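Local structure of protein yahD a copper inducible hydrolase (Lactococcus lactis subsp. lactis, 3OG9) at residues A[4-12]-A[43-51]. The protein is probably a hydrolase of the alpha/beta hydrolase fold, is induced by copper, and can bind D-malate in its pocket. Residues are numbered along the deposited sequence; the frame is centred on the assembly and turned at random.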
ATOM      1  N   MET A   4     -12.008  10.305  15.503  1.00 26.42           N
ATOM      2  CA  MET A   4     -12.683   8.968  15.458  1.00 25.93           C
ATOM      3  C   MET A   4     -12.387   8.262  14.140  1.00 24.64           C
ATOM      4  O   MET A   4     -12.901   8.652  13.072  1.00 25.17           O
ATOM      5  CB  MET A   4     -14.192   9.079  15.645  1.00 27.01           C
ATOM      6  CG  MET A   4     -14.867   7.695  15.832  1.00 28.40           C
ATOM      7  SD  MET A   4     -14.217   6.788  17.268  0.50 31.32           S
ATOM      8  CE  MET A   4     -14.966   7.725  18.604  0.50 30.32           C
ATOM      9  N   THR A   5     -11.559   7.226  14.224  1.00 21.53           N
ATOM     10  CA  THR A   5     -11.049   6.561  13.032  1.00 18.97           C
ATOM     11  C   THR A   5     -12.155   6.034  12.145  1.00 17.16           C
ATOM     12  O   THR A   5     -13.031   5.285  12.574  1.00 16.83           O
ATOM     13  CB  THR A   5     -10.101   5.416  13.393  1.00 19.08           C
ATOM     14  OG1 THR A   5      -9.156   5.893  14.363  1.00 17.79           O
ATOM     15  CG2 THR A   5      -9.344   4.895  12.121  1.00 18.76           C
ATOM     16  N   ASP A   6     -12.084   6.428  10.883  1.00 15.25           N
ATOM     17  CA  ASP A   6     -12.952   5.887   9.857  1.00 14.09           C
ATOM     18  C   ASP A   6     -12.343   4.611   9.291  1.00 13.42           C
ATOM     19  O   ASP A   6     -11.266   4.650   8.685  1.00 11.31           O
ATOM     20  CB  ASP A   6     -13.110   6.942   8.774  1.00 14.42           C
ATOM     21  CG  ASP A   6     -13.800   8.185   9.305  1.00 16.74           C
ATOM     22  OD1 ASP A   6     -14.928   8.008   9.784  1.00 17.94           O
ATOM     23  OD2 ASP A   6     -13.199   9.298   9.283  1.00 20.38           O
ATOM     24  N   TYR A   7     -13.010   3.484   9.527  1.00 12.32           N
ATOM     25  CA  TYR A   7     -12.490   2.181   9.057  1.00 11.96           C
ATOM     26  C   TYR A   7     -13.612   1.174   8.804  1.00 11.98           C
ATOM     27  O   TYR A   7     -14.714   1.324   9.332  1.00 11.64           O
ATOM     28  CB  TYR A   7     -11.407   1.634  10.001  1.00 11.93           C
ATOM     29  CG  TYR A   7     -11.908   0.909  11.229  1.00 12.80           C
ATOM     30  CD1 TYR A   7     -12.040  -0.476  11.233  1.00 10.93           C
ATOM     31  CD2 TYR A   7     -12.265   1.620  12.391  1.00 10.57           C
ATOM     32  CE1 TYR A   7     -12.520  -1.159  12.379  1.00 12.96           C
ATOM     33  CE2 TYR A   7     -12.740   0.962  13.518  1.00 13.39           C
ATOM     34  CZ  TYR A   7     -12.849  -0.416  13.519  1.00 12.84           C
ATOM     35  OH  TYR A   7     -13.311  -1.057  14.652  1.00 15.06           O
ATOM     36  N   VAL A   8     -13.346   0.171   7.960  1.00 11.88           N
ATOM     37  CA  VAL A   8     -14.221  -1.011   7.809  1.00 11.57           C
ATOM     38  C   VAL A   8     -13.481  -2.244   8.311  1.00 12.17           C
ATOM     39  O   VAL A   8     -12.296  -2.437   7.985  1.00 11.79           O
ATOM     40  CB  VAL A   8     -14.547  -1.255   6.299  1.00 12.02           C
ATOM     41  CG1 VAL A   8     -15.279  -2.604   6.072  1.00 14.21           C
ATOM     42  CG2 VAL A   8     -15.352  -0.144   5.757  1.00 12.20           C
ATOM     43  N   PHE A   9     -14.171  -3.091   9.070  1.00 11.02           N
ATOM     44  CA  PHE A   9     -13.676  -4.449   9.326  1.00 12.05           C
ATOM     45  C   PHE A   9     -14.708  -5.479   8.835  1.00 13.03           C
ATOM     46  O   PHE A   9     -15.897  -5.325   9.092  1.00 11.78           O
ATOM     47  CB  PHE A   9     -13.325  -4.661  10.794  1.00 11.16           C
ATOM     48  CG  PHE A   9     -13.007  -6.099  11.117  1.00 11.05           C
ATOM     49  CD1 PHE A   9     -11.821  -6.671  10.673  1.00 13.90           C
ATOM     50  CD2 PHE A   9     -13.921  -6.893  11.773  1.00 11.85           C
ATOM     51  CE1 PHE A   9     -11.531  -8.000  10.923  1.00 12.93           C
ATOM     52  CE2 PHE A   9     -13.634  -8.221  12.027  1.00 12.72           C
ATOM     53  CZ  PHE A   9     -12.444  -8.773  11.590  1.00 10.70           C
ATOM     54  N   LYS A  10     -14.264  -6.477   8.080  1.00 13.18           N
ATOM     55  CA  LYS A  10     -15.150  -7.549   7.628  1.00 14.60           C
ATOM     56  C   LYS A  10     -14.492  -8.862   7.976  1.00 14.95           C
ATOM     57  O   LYS A  10     -13.403  -9.166   7.465  1.00 13.52           O
ATOM     58  CB  LYS A  10     -15.384  -7.501   6.128  1.00 14.62           C
ATOM     59  CG  LYS A  10     -16.368  -6.482   5.628  1.00 19.76           C
ATOM     60  CD  LYS A  10     -16.218  -6.438   4.099  1.00 23.87           C
ATOM     61  CE  LYS A  10     -17.517  -6.179   3.386  1.00 27.98           C
ATOM     62  NZ  LYS A  10     -18.075  -7.357   2.669  1.00 27.66           N
ATOM     63  N   ALA A  11     -15.149  -9.633   8.846  1.00 14.72           N
ATOM     64  CA  ALA A  11     -14.504 -10.742   9.550  1.00 15.48           C
ATOM     65  C   ALA A  11     -13.876 -11.864   8.678  1.00 16.08           C
ATOM     66  O   ALA A  11     -12.826 -12.421   9.035  1.00 17.30           O
ATOM     67  CB  ALA A  11     -15.473 -11.338  10.591  1.00 15.50           C
ATOM     68  N   GLY A  12     -14.516 -12.202   7.571  1.00 15.75           N
ATOM     69  CA  GLY A  12     -14.043 -13.336   6.735  1.00 15.32           C
ATOM     70  C   GLY A  12     -13.887 -14.643   7.496  1.00 15.77           C
ATOM     71  O   GLY A  12     -14.604 -14.907   8.467  1.00 16.43           O
ATOM     72  N   HIS A  43     -10.625 -13.852   3.085  1.00  8.38           N
ATOM     73  CA  HIS A  43      -9.682 -13.308   4.072  1.00  7.89           C
ATOM     74  C   HIS A  43     -10.339 -12.157   4.833  1.00  6.91           C
ATOM     75  O   HIS A  43     -11.051 -11.366   4.239  1.00  6.99           O
ATOM     76  CB  HIS A  43      -8.383 -12.821   3.405  1.00  6.44           C
ATOM     77  CG  HIS A  43      -7.505 -13.930   2.896  1.00  8.35           C
ATOM     78  ND1 HIS A  43      -6.233 -14.148   3.379  1.00 12.04           N
ATOM     79  CD2 HIS A  43      -7.699 -14.861   1.929  1.00  9.52           C
ATOM     80  CE1 HIS A  43      -5.683 -15.171   2.740  1.00 11.36           C
ATOM     81  NE2 HIS A  43      -6.545 -15.611   1.843  1.00  9.35           N
ATOM     82  N   PRO A  44     -10.087 -12.061   6.152  1.00  7.59           N
ATOM     83  CA  PRO A  44     -10.591 -10.915   6.912  1.00  7.67           C
ATOM     84  C   PRO A  44     -10.065  -9.616   6.279  1.00  7.73           C
ATOM     85  O   PRO A  44      -8.962  -9.597   5.714  1.00  6.72           O
ATOM     86  CB  PRO A  44      -9.937 -11.083   8.293  1.00  8.03           C
ATOM     87  CG  PRO A  44      -9.660 -12.579   8.396  1.00  9.24           C
ATOM     88  CD  PRO A  44      -9.311 -13.003   6.980  1.00  7.39           C
ATOM     89  N   ILE A  45     -10.824  -8.542   6.414  1.00  7.08           N
ATOM     90  CA  ILE A  45     -10.436  -7.282   5.777  1.00  7.20           C
ATOM     91  C   ILE A  45     -10.445  -6.183   6.812  1.00  8.18           C
ATOM     92  O   ILE A  45     -11.419  -6.052   7.542  1.00  8.70           O
ATOM     93  CB  ILE A  45     -11.391  -6.904   4.621  1.00  6.47           C
ATOM     94  CG1 ILE A  45     -11.082  -7.762   3.386  1.00  6.83           C
ATOM     95  CG2 ILE A  45     -11.286  -5.358   4.275  1.00  6.67           C
ATOM     96  CD1 ILE A  45     -12.182  -7.720   2.324  1.00  7.43           C
ATOM     97  N   LEU A  46      -9.331  -5.447   6.900  1.00  8.02           N
ATOM     98  CA  LEU A  46      -9.260  -4.222   7.661  1.00  7.84           C
ATOM     99  C   LEU A  46      -8.927  -3.077   6.698  1.00  7.48           C
ATOM    100  O   LEU A  46      -7.920  -3.126   6.012  1.00  7.21           O
ATOM    101  CB  LEU A  46      -8.156  -4.318   8.721  1.00  7.85           C
ATOM    102  CG  LEU A  46      -8.140  -3.121   9.700  1.00 10.29           C
ATOM    103  CD1 LEU A  46      -9.459  -3.001  10.469  1.00 10.79           C
ATOM    104  CD2 LEU A  46      -6.967  -3.304  10.651  1.00 10.30           C
ATOM    105  N   SER A  47      -9.776  -2.056   6.651  1.00  6.34           N
ATOM    106  CA  SER A  47      -9.573  -0.949   5.692  1.00  6.07           C
ATOM    107  C   SER A  47      -9.670   0.360   6.436  1.00  5.94           C
ATOM    108  O   SER A  47     -10.709   0.650   7.003  1.00  5.18           O
ATOM    109  CB  SER A  47     -10.653  -1.015   4.600  1.00  6.29           C
ATOM    110  OG  SER A  47     -10.420  -0.035   3.592  1.00  9.27           O
ATOM    111  N   ILE A  48      -8.593   1.152   6.442  1.00  5.87           N
ATOM    112  CA  ILE A  48      -8.520   2.366   7.259  1.00  7.30           C
ATOM    113  C   ILE A  48      -8.387   3.628   6.369  1.00  7.41           C
ATOM    114  O   ILE A  48      -7.495   3.677   5.503  1.00  7.72           O
ATOM    115  CB  ILE A  48      -7.293   2.303   8.240  1.00  7.35           C
ATOM    116  CG1 ILE A  48      -7.416   1.127   9.229  1.00  8.62           C
ATOM    117  CG2 ILE A  48      -7.108   3.647   9.009  1.00  7.22           C
ATOM    118  CD1 ILE A  48      -6.089   0.788   9.929  1.00  6.03           C
ATOM    119  N   ARG A  49      -9.259   4.623   6.588  1.00  7.27           N
ATOM    120  CA  ARG A  49      -9.231   5.874   5.825  1.00  6.94           C
ATOM    121  C   ARG A  49      -8.055   6.753   6.253  1.00  7.15           C
ATOM    122  O   ARG A  49      -7.740   6.836   7.426  1.00  6.96           O
ATOM    123  CB  ARG A  49     -10.540   6.670   6.011  1.00  7.32           C
ATOM    124  CG  ARG A  49     -10.735   7.823   4.979  1.00  6.79           C
ATOM    125  CD  ARG A  49     -11.772   8.817   5.461  1.00  9.16           C
ATOM    126  NE  ARG A  49     -13.096   8.206   5.523  1.00 14.12           N
ATOM    127  CZ  ARG A  49     -14.218   8.847   5.835  1.00 18.61           C
ATOM    128  NH1 ARG A  49     -14.201  10.148   6.115  1.00 18.28           N
ATOM    129  NH2 ARG A  49     -15.368   8.186   5.857  1.00 17.74           N
ATOM    130  N   GLY A  50      -7.431   7.423   5.297  1.00  6.75           N
ATOM    131  CA  GLY A  50      -6.402   8.411   5.591  1.00  7.76           C
ATOM    132  C   GLY A  50      -7.018   9.570   6.372  1.00  8.48           C
ATOM    133  O   GLY A  50      -8.212   9.864   6.249  1.00  9.21           O
ATOM    134  N   ARG A  51      -6.197  10.235   7.176  1.00  9.84           N
ATOM    135  CA  ARG A  51      -6.670  11.303   8.064  1.00 10.35           C
ATOM    136  C   ARG A  51      -6.645  12.694   7.414  1.00 11.10           C
ATOM    137  O   ARG A  51      -7.212  13.630   7.969  1.00 10.44           O
ATOM    138  CB  ARG A  51      -5.801  11.347   9.308  1.00  9.76           C
ATOM    139  CG  ARG A  51      -6.033  10.198  10.247  1.00 11.90           C
ATOM    140  CD  ARG A  51      -5.611  10.592  11.667  1.00 10.75           C
ATOM    141  NE  ARG A  51      -4.217  11.024  11.748  1.00 14.14           N
ATOM    142  CZ  ARG A  51      -3.643  11.388  12.887  1.00 17.13           C
ATOM    143  NH1 ARG A  51      -4.350  11.339  14.007  1.00 17.13           N
ATOM    144  NH2 ARG A  51      -2.390  11.797  12.914  1.00 18.06           N
TER
HETATM  145  O   HOH W   1      -9.310   7.423   9.638  1.00 20.68           O
HETATM  146  O   HOH W   2     -13.519 -10.339   4.727  1.00 15.31           O
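Asp6 lies flat on the guanidinium of Arg49. Its CG sits 3.6 Å above the centre of that group, and the two planes are 15° apart. Asp6 OD2 is 3.4 Å from Arg49 NH1, but well out of the guanidinium plane. This salt bridge therefore works by charge alone, with no N-H aimed at the oxygen. Arg49 NE forms a second salt bridge, to Glu29 OE1. In the backbone beside the pair, Arg49 N donates to Asp6 O at 2.9 Å, and a water joins Asp6 N to Arg49 O.

Strands 7-10 and 45-48 run antiparallel from here. Val8 with Ser47 and Lys10 with Ile45 are the hydrogen-bonded pairs, each closed by two N-H...O bonds. Strand 7-10 is outermost on this side of the alpha/beta hydrolase sheet, and strand 45-48 is buried between it and the parallel strand 19-22.

Tyr7, Phe9, Leu46 and Ile48 share one face. Leu46 CD1 reaches Tyr7 CD1 at 3.7 Å and Phe9 CB at 4.2 Å. The Tyr7 hydroxyl bonds to Lys96 and His97. Helix 76-97 packs here, Leu93 against Tyr7 and Leu46, Trp85 and Leu86 against Ile48. On the other face, Lys10 NZ pairs with Glu37 of helix 33-39, and Ser47 OG bonds to Glu29 O.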